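Long-range contact in ABC transporter substrate-binding protein (Rhizobium radiobacter, PDB 6TFX), which binds the opine mannopinic acid as the periplasmic solute-binding protein of an ABC importer of mannityl-opines: residues F214-Q226 / N460-W472. Numbering follows the deposited sequence.
With N72 ((2~{R})-2-[[(3~{R},4~{R},5~{S})-3,4,5,6-tetrakis(oxidanyl)-2-oxidanylidene-hexyl]amino]pentanedioic acid), chain C.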
loop_
_atom_site.group_PDB
_atom_site.type_symbol
_atom_site.label_atom_id
_atom_site.label_comp_id
_atom_site.label_asym_id
_atom_site.label_seq_id
_atom_site.Cartn_x
_atom_site.Cartn_y
_atom_site.Cartn_z
ATOM N N PHE A 214 -4.259 -0.283 25.002
ATOM C CA PHE A 214 -2.798 -0.311 25.085
ATOM C C PHE A 214 -2.288 0.121 26.473
ATOM O O PHE A 214 -1.391 -0.527 27.021
ATOM C CB PHE A 214 -2.186 0.568 23.978
ATOM C CG PHE A 214 -0.682 0.525 23.917
ATOM C CD1 PHE A 214 -0.025 -0.564 23.357
ATOM C CD2 PHE A 214 0.084 1.553 24.467
ATOM C CE1 PHE A 214 1.366 -0.605 23.306
ATOM C CE2 PHE A 214 1.479 1.520 24.389
ATOM C CZ PHE A 214 2.108 0.441 23.811
ATOM N N GLU A 215 -2.841 1.204 27.038
ATOM C CA GLU A 215 -2.387 1.681 28.352
ATOM C C GLU A 215 -2.786 0.744 29.492
ATOM O O GLU A 215 -2.047 0.655 30.471
ATOM C CB GLU A 215 -2.796 3.141 28.635
ATOM C CG GLU A 215 -4.282 3.432 28.736
ATOM C CD GLU A 215 -4.606 4.915 28.795
ATOM O OE1 GLU A 215 -4.883 5.423 29.907
ATOM O OE2 GLU A 215 -4.577 5.570 27.728
ATOM N N SER A 216 -3.910 0.008 29.344
ATOM C CA SER A 216 -4.390 -0.950 30.349
ATOM C C SER A 216 -3.641 -2.297 30.317
ATOM O O SER A 216 -3.899 -3.159 31.160
ATOM C CB SER A 216 -5.892 -1.177 30.198
ATOM O OG SER A 216 -6.183 -1.864 28.994
ATOM N N GLY A 217 -2.743 -2.465 29.353
ATOM C CA GLY A 217 -1.956 -3.681 29.184
ATOM C C GLY A 217 -2.645 -4.783 28.401
ATOM O O GLY A 217 -2.179 -5.922 28.414
ATOM N N GLU A 218 -3.759 -4.472 27.713
ATOM C CA GLU A 218 -4.473 -5.471 26.901
ATOM C C GLU A 218 -3.728 -5.719 25.576
ATOM O O GLU A 218 -3.895 -6.776 24.964
ATOM C CB GLU A 218 -5.892 -4.993 26.544
ATOM C CG GLU A 218 -6.876 -4.935 27.696
ATOM C CD GLU A 218 -8.181 -4.238 27.360
ATOM O OE1 GLU A 218 -8.675 -4.391 26.218
ATOM O OE2 GLU A 218 -8.709 -3.532 28.251
ATOM N N LEU A 219 -2.964 -4.720 25.107
ATOM C CA LEU A 219 -2.246 -4.813 23.831
ATOM C C LEU A 219 -0.756 -4.693 24.022
ATOM O O LEU A 219 -0.288 -3.843 24.781
ATOM C CB LEU A 219 -2.696 -3.697 22.840
ATOM C CG LEU A 219 -4.183 -3.565 22.503
ATOM C CD1 LEU A 219 -4.449 -2.293 21.688
ATOM C CD2 LEU A 219 -4.695 -4.793 21.772
ATOM N N ASP A 220 -0.002 -5.491 23.275
ATOM C CA ASP A 220 1.449 -5.373 23.267
ATOM C C ASP A 220 1.877 -4.377 22.181
ATOM O O ASP A 220 2.974 -3.814 22.241
ATOM C CB ASP A 220 2.070 -6.737 22.988
ATOM C CG ASP A 220 1.631 -7.763 24.018
ATOM O OD1 ASP A 220 1.967 -7.582 25.215
ATOM O OD2 ASP A 220 0.931 -8.741 23.628
ATOM N N VAL A 221 1.031 -4.215 21.159
ATOM C CA VAL A 221 1.293 -3.320 20.023
ATOM C C VAL A 221 0.013 -2.599 19.682
ATOM O O VAL A 221 -1.048 -3.217 19.655
ATOM C CB VAL A 221 1.764 -4.133 18.775
ATOM C CG1 VAL A 221 1.929 -3.244 17.529
ATOM C CG2 VAL A 221 3.046 -4.885 19.056
ATOM N N GLU A 222 0.116 -1.311 19.334
ATOM C CA GLU A 222 -1.055 -0.592 18.851
ATOM C C GLU A 222 -0.688 0.330 17.712
ATOM O O GLU A 222 0.382 0.955 17.729
ATOM C CB GLU A 222 -1.798 0.168 19.955
ATOM C CG GLU A 222 -1.104 1.439 20.421
ATOM C CD GLU A 222 -1.993 2.554 20.940
ATOM O OE1 GLU A 222 -1.477 3.396 21.704
ATOM O OE2 GLU A 222 -3.191 2.598 20.583
ATOM N N GLN A 223 -1.549 0.381 16.708
ATOM C CA GLN A 223 -1.354 1.325 15.612
ATOM C C GLN A 223 -1.596 2.728 16.164
ATOM O O GLN A 223 -2.517 2.948 16.973
ATOM C CB GLN A 223 -2.335 1.031 14.478
ATOM C CG GLN A 223 -2.097 1.896 13.236
ATOM C CD GLN A 223 -2.873 1.421 12.046
ATOM O OE1 GLN A 223 -3.609 0.420 12.096
ATOM N NE2 GLN A 223 -2.705 2.127 10.913
ATOM N N GLY A 224 -0.774 3.660 15.725
ATOM C CA GLY A 224 -0.904 5.036 16.152
ATOM C C GLY A 224 -1.604 5.845 15.095
ATOM O O GLY A 224 -2.394 5.313 14.310
ATOM N N ASN A 225 -1.319 7.140 15.070
ATOM C CA ASN A 225 -1.848 7.992 14.012
ATOM C C ASN A 225 -0.752 8.990 13.608
ATOM O O ASN A 225 0.410 8.843 14.024
ATOM C CB ASN A 225 -3.163 8.662 14.422
ATOM C CG ASN A 225 -3.029 9.681 15.519
ATOM O OD1 ASN A 225 -1.931 10.170 15.831
ATOM N ND2 ASN A 225 -4.165 10.062 16.103
ATOM N N GLN A 226 -1.104 9.974 12.779
ATOM C CA GLN A 226 -0.093 10.921 12.250
ATOM C C GLN A 226 0.129 12.153 13.116
ATOM O O GLN A 226 0.964 13.003 12.784
ATOM C CB GLN A 226 -0.497 11.344 10.832
ATOM C CG GLN A 226 -0.542 10.194 9.819
ATOM C CD GLN A 226 -1.750 9.286 9.984
ATOM O OE1 GLN A 226 -2.880 9.742 10.220
ATOM N NE2 GLN A 226 -1.519 7.983 9.906
ATOM N N ASN A 460 3.116 10.282 4.944
ATOM C CA ASN A 460 3.356 9.984 6.355
ATOM C C ASN A 460 3.968 8.581 6.541
ATOM O O ASN A 460 3.523 7.603 5.929
ATOM C CB ASN A 460 2.042 10.036 7.168
ATOM C CG ASN A 460 0.815 9.583 6.398
ATOM O OD1 ASN A 460 0.635 8.390 6.046
ATOM N ND2 ASN A 460 -0.006 10.536 6.073
ATOM N N LEU A 461 4.939 8.487 7.445
ATOM C CA LEU A 461 5.478 7.187 7.800
ATOM C C LEU A 461 4.389 6.464 8.618
ATOM O O LEU A 461 3.516 7.135 9.193
ATOM C CB LEU A 461 6.712 7.381 8.712
ATOM C CG LEU A 461 7.893 8.044 8.035
ATOM C CD1 LEU A 461 8.964 8.392 9.058
ATOM C CD2 LEU A 461 8.481 7.121 6.972
ATOM N N GLY A 462 4.455 5.135 8.680
ATOM C CA GLY A 462 3.525 4.376 9.514
ATOM C C GLY A 462 3.936 4.589 10.962
ATOM O O GLY A 462 5.123 4.710 11.246
ATOM N N THR A 463 2.984 4.690 11.884
ATOM C CA THR A 463 3.312 4.934 13.297
ATOM C C THR A 463 2.677 3.835 14.128
ATOM O O THR A 463 1.476 3.608 14.029
ATOM C CB THR A 463 2.803 6.308 13.769
ATOM O OG1 THR A 463 1.424 6.421 13.431
ATOM C CG2 THR A 463 3.578 7.463 13.168
ATOM N N TRP A 464 3.487 3.150 14.939
ATOM C CA TRP A 464 2.996 2.053 15.778
ATOM C C TRP A 464 3.724 2.065 17.104
ATOM O O TRP A 464 4.919 2.362 17.132
ATOM C CB TRP A 464 3.247 0.709 15.055
ATOM C CG TRP A 464 2.402 0.503 13.821
ATOM C CD1 TRP A 464 2.564 1.087 12.591
ATOM C CD2 TRP A 464 1.322 -0.418 13.684
ATOM N NE1 TRP A 464 1.586 0.649 11.728
ATOM C CE2 TRP A 464 0.827 -0.296 12.360
ATOM C CE3 TRP A 464 0.745 -1.371 14.537
ATOM C CZ2 TRP A 464 -0.220 -1.083 11.879
ATOM C CZ3 TRP A 464 -0.318 -2.127 14.067
ATOM C CH2 TRP A 464 -0.781 -1.987 12.749
ATOM N N ALA A 465 3.001 1.795 18.204
ATOM C CA ALA A 465 3.626 1.776 19.527
ATOM C C ALA A 465 3.701 0.333 20.023
ATOM O O ALA A 465 2.846 -0.487 19.690
ATOM C CB ALA A 465 2.811 2.598 20.507
ATOM N N ARG A 466 4.730 0.027 20.788
ATOM C CA ARG A 466 4.885 -1.307 21.359
ATOM C C ARG A 466 5.499 -1.148 22.731
ATOM O O ARG A 466 6.054 -0.091 23.051
ATOM C CB ARG A 466 5.791 -2.196 20.496
ATOM C CG ARG A 466 7.238 -1.710 20.397
ATOM C CD ARG A 466 8.093 -2.728 19.696
ATOM N NE ARG A 466 9.349 -2.148 19.227
ATOM C CZ ARG A 466 10.494 -2.203 19.897
ATOM N NH1 ARG A 466 10.547 -2.779 21.091
ATOM N NH2 ARG A 466 11.591 -1.662 19.389
ATOM N N LYS A 467 5.401 -2.193 23.534
ATOM C CA LYS A 467 6.046 -2.214 24.834
ATOM C C LYS A 467 7.508 -2.628 24.588
ATOM O O LYS A 467 7.750 -3.426 23.674
ATOM C CB LYS A 467 5.311 -3.202 25.758
ATOM C CG LYS A 467 3.871 -2.771 26.118
ATOM C CD LYS A 467 3.856 -1.556 27.048
ATOM C CE LYS A 467 2.471 -0.978 27.206
ATOM N NZ LYS A 467 2.502 0.290 27.973
ATOM N N ASN A 468 8.485 -2.093 25.367
ATOM C CA ASN A 468 9.887 -2.450 25.114
ATOM C C ASN A 468 10.223 -3.920 25.457
ATOM O O ASN A 468 11.338 -4.358 25.177
ATOM C CB ASN A 468 10.876 -1.479 25.779
ATOM C CG ASN A 468 10.858 -1.461 27.280
ATOM O OD1 ASN A 468 10.071 -2.153 27.944
ATOM N ND2 ASN A 468 11.724 -0.641 27.848
ATOM N N LYS A 469 9.260 -4.679 26.030
ATOM C CA LYS A 469 9.431 -6.109 26.306
ATOM C C LYS A 469 9.329 -6.899 24.982
ATOM O O LYS A 469 9.681 -8.073 24.950
ATOM C CB LYS A 469 8.384 -6.612 27.316
ATOM C CG LYS A 469 6.926 -6.534 26.861
ATOM C CD LYS A 469 5.989 -7.075 27.944
ATOM C CE LYS A 469 4.565 -6.608 27.760
ATOM N NZ LYS A 469 3.785 -6.731 29.022
ATOM N N LEU A 470 8.791 -6.279 23.916
ATOM C CA LEU A 470 8.645 -6.985 22.642
ATOM C C LEU A 470 9.871 -6.692 21.785
ATOM O O LEU A 470 10.261 -5.538 21.679
ATOM C CB LEU A 470 7.370 -6.483 21.925
ATOM C CG LEU A 470 7.117 -7.033 20.488
ATOM C CD1 LEU A 470 6.983 -8.558 20.476
ATOM C CD2 LEU A 470 5.877 -6.436 19.911
ATOM N N GLY A 471 10.478 -7.733 21.214
ATOM C CA GLY A 471 11.608 -7.594 20.307
ATOM C C GLY A 471 11.224 -8.081 18.920
ATOM O O GLY A 471 10.630 -9.164 18.782
ATOM N N TRP A 472 11.511 -7.285 17.870
ATOM C CA TRP A 472 11.161 -7.723 16.521
ATOM C C TRP A 472 12.093 -8.821 15.996
ATOM O O TRP A 472 11.680 -9.614 15.153
ATOM C CB TRP A 472 11.194 -6.558 15.523
ATOM C CG TRP A 472 10.274 -5.412 15.839
ATOM C CD1 TRP A 472 10.627 -4.104 15.986
ATOM C CD2 TRP A 472 8.842 -5.459 15.958
ATOM N NE1 TRP A 472 9.510 -3.332 16.223
ATOM C CE2 TRP A 472 8.397 -4.136 16.201
ATOM C CE3 TRP A 472 7.885 -6.490 15.876
ATOM C CZ2 TRP A 472 7.041 -3.823 16.390
ATOM C CZ3 TRP A 472 6.544 -6.180 16.093
ATOM C CH2 TRP A 472 6.139 -4.861 16.354
HETATM O OAB N72 C . -3.416 10.423 7.429
HETATM C CAF N72 C . -3.313 9.714 6.179
HETATM C CAG N72 C . -3.809 8.229 6.160
HETATM O OAC N72 C . -3.965 7.684 7.431
HETATM C CAH N72 C . -3.091 7.420 5.079
HETATM O OAM N72 C . -1.943 7.875 4.470
HETATM C CAI N72 C . -2.590 5.990 5.011
HETATM O OAD N72 C . -2.195 5.540 6.288
HETATM C CAJ N72 C . -3.496 5.105 4.192
HETATM O OAE N72 C . -4.219 5.646 3.315
HETATM C CAK N72 C . -3.568 3.578 4.478
HETATM N N N72 C . -2.987 2.817 3.398
HETATM C CA N72 C . -3.756 1.946 2.593
HETATM C C N72 C . -5.255 2.031 2.669
HETATM O O N72 C . -6.137 2.700 1.997
HETATM C CB N72 C . -3.160 1.883 1.184
HETATM C CG N72 C . -4.046 1.472 0.007
HETATM C CD N72 C . -3.271 0.803 -1.130
HETATM O OE1 N72 C . -2.216 0.125 -0.914
HETATM O OE2 N72 C . -3.709 0.920 -2.296
HETATM O OXT N72 C . -5.521 1.200 3.557
HETATM O O HOH W 1 0.344 3.839 10.907
HETATM O O HOH W 2 1.301 7.381 10.692
#
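An antiparallel strand pair in the mixed sheet of this family 5 solute-binding protein joins V221, E222 and Q223 to R466, A465 and W464, and its far end reaches the opine pocket. Strand 221-223 lies between strands 5-10 and 454-467. E222 and A465 form the hydrogen-bonded pair: A465 N to E222 O is 2.8 Å and E222 N to A465 O is 2.9 Å. K467 N to D220 O and G224 N to T463 O extend the pairing at its two ends.

Q223 and W464 share one face of the sheet. CB of Q223 sits over the six-membered ring of W464, 3.7 Å from its centroid, a CH-pi contact. With CG anti to the backbone N (chi1 -174°) and the chain extended, the Q223 amide lies nearly parallel to the indole, 10° between planes. Its OE1 accepts from A11 N. V221 CG1 meets the edge of the same indole at CE3, and V221 CG2 approaches L470 CD2 at 3.3 Å, closer than usual for two carbons.

On the other face, F214 meets A465 CB through CZ. The K467 chain turns about CB-CG and then runs extended, laying CE over one face of the F214 ring. K467 NZ makes an off-centre cation-pi contact with that ring and also hydrogen-bonds N240 OD1.

Beyond Q223 the chain leaves the sheet as a loop, while strand 454-467 lines the pocket with N460. T463 OG1 donates to N225 O (2.7 Å) from above the carbonyl plane, and it accepts from a water that also bonds Q226 NE2 and L461 O. Q226 CG rests on N460 CB, with the two amide planes 41° apart. Q226 OE1 lies 2.9 Å from N72 OAB, a weak hydrogen bond whose proton may go to another acceptor. N460 OD1 accepts from the ligand hydroxyl OAM at 3.1 Å.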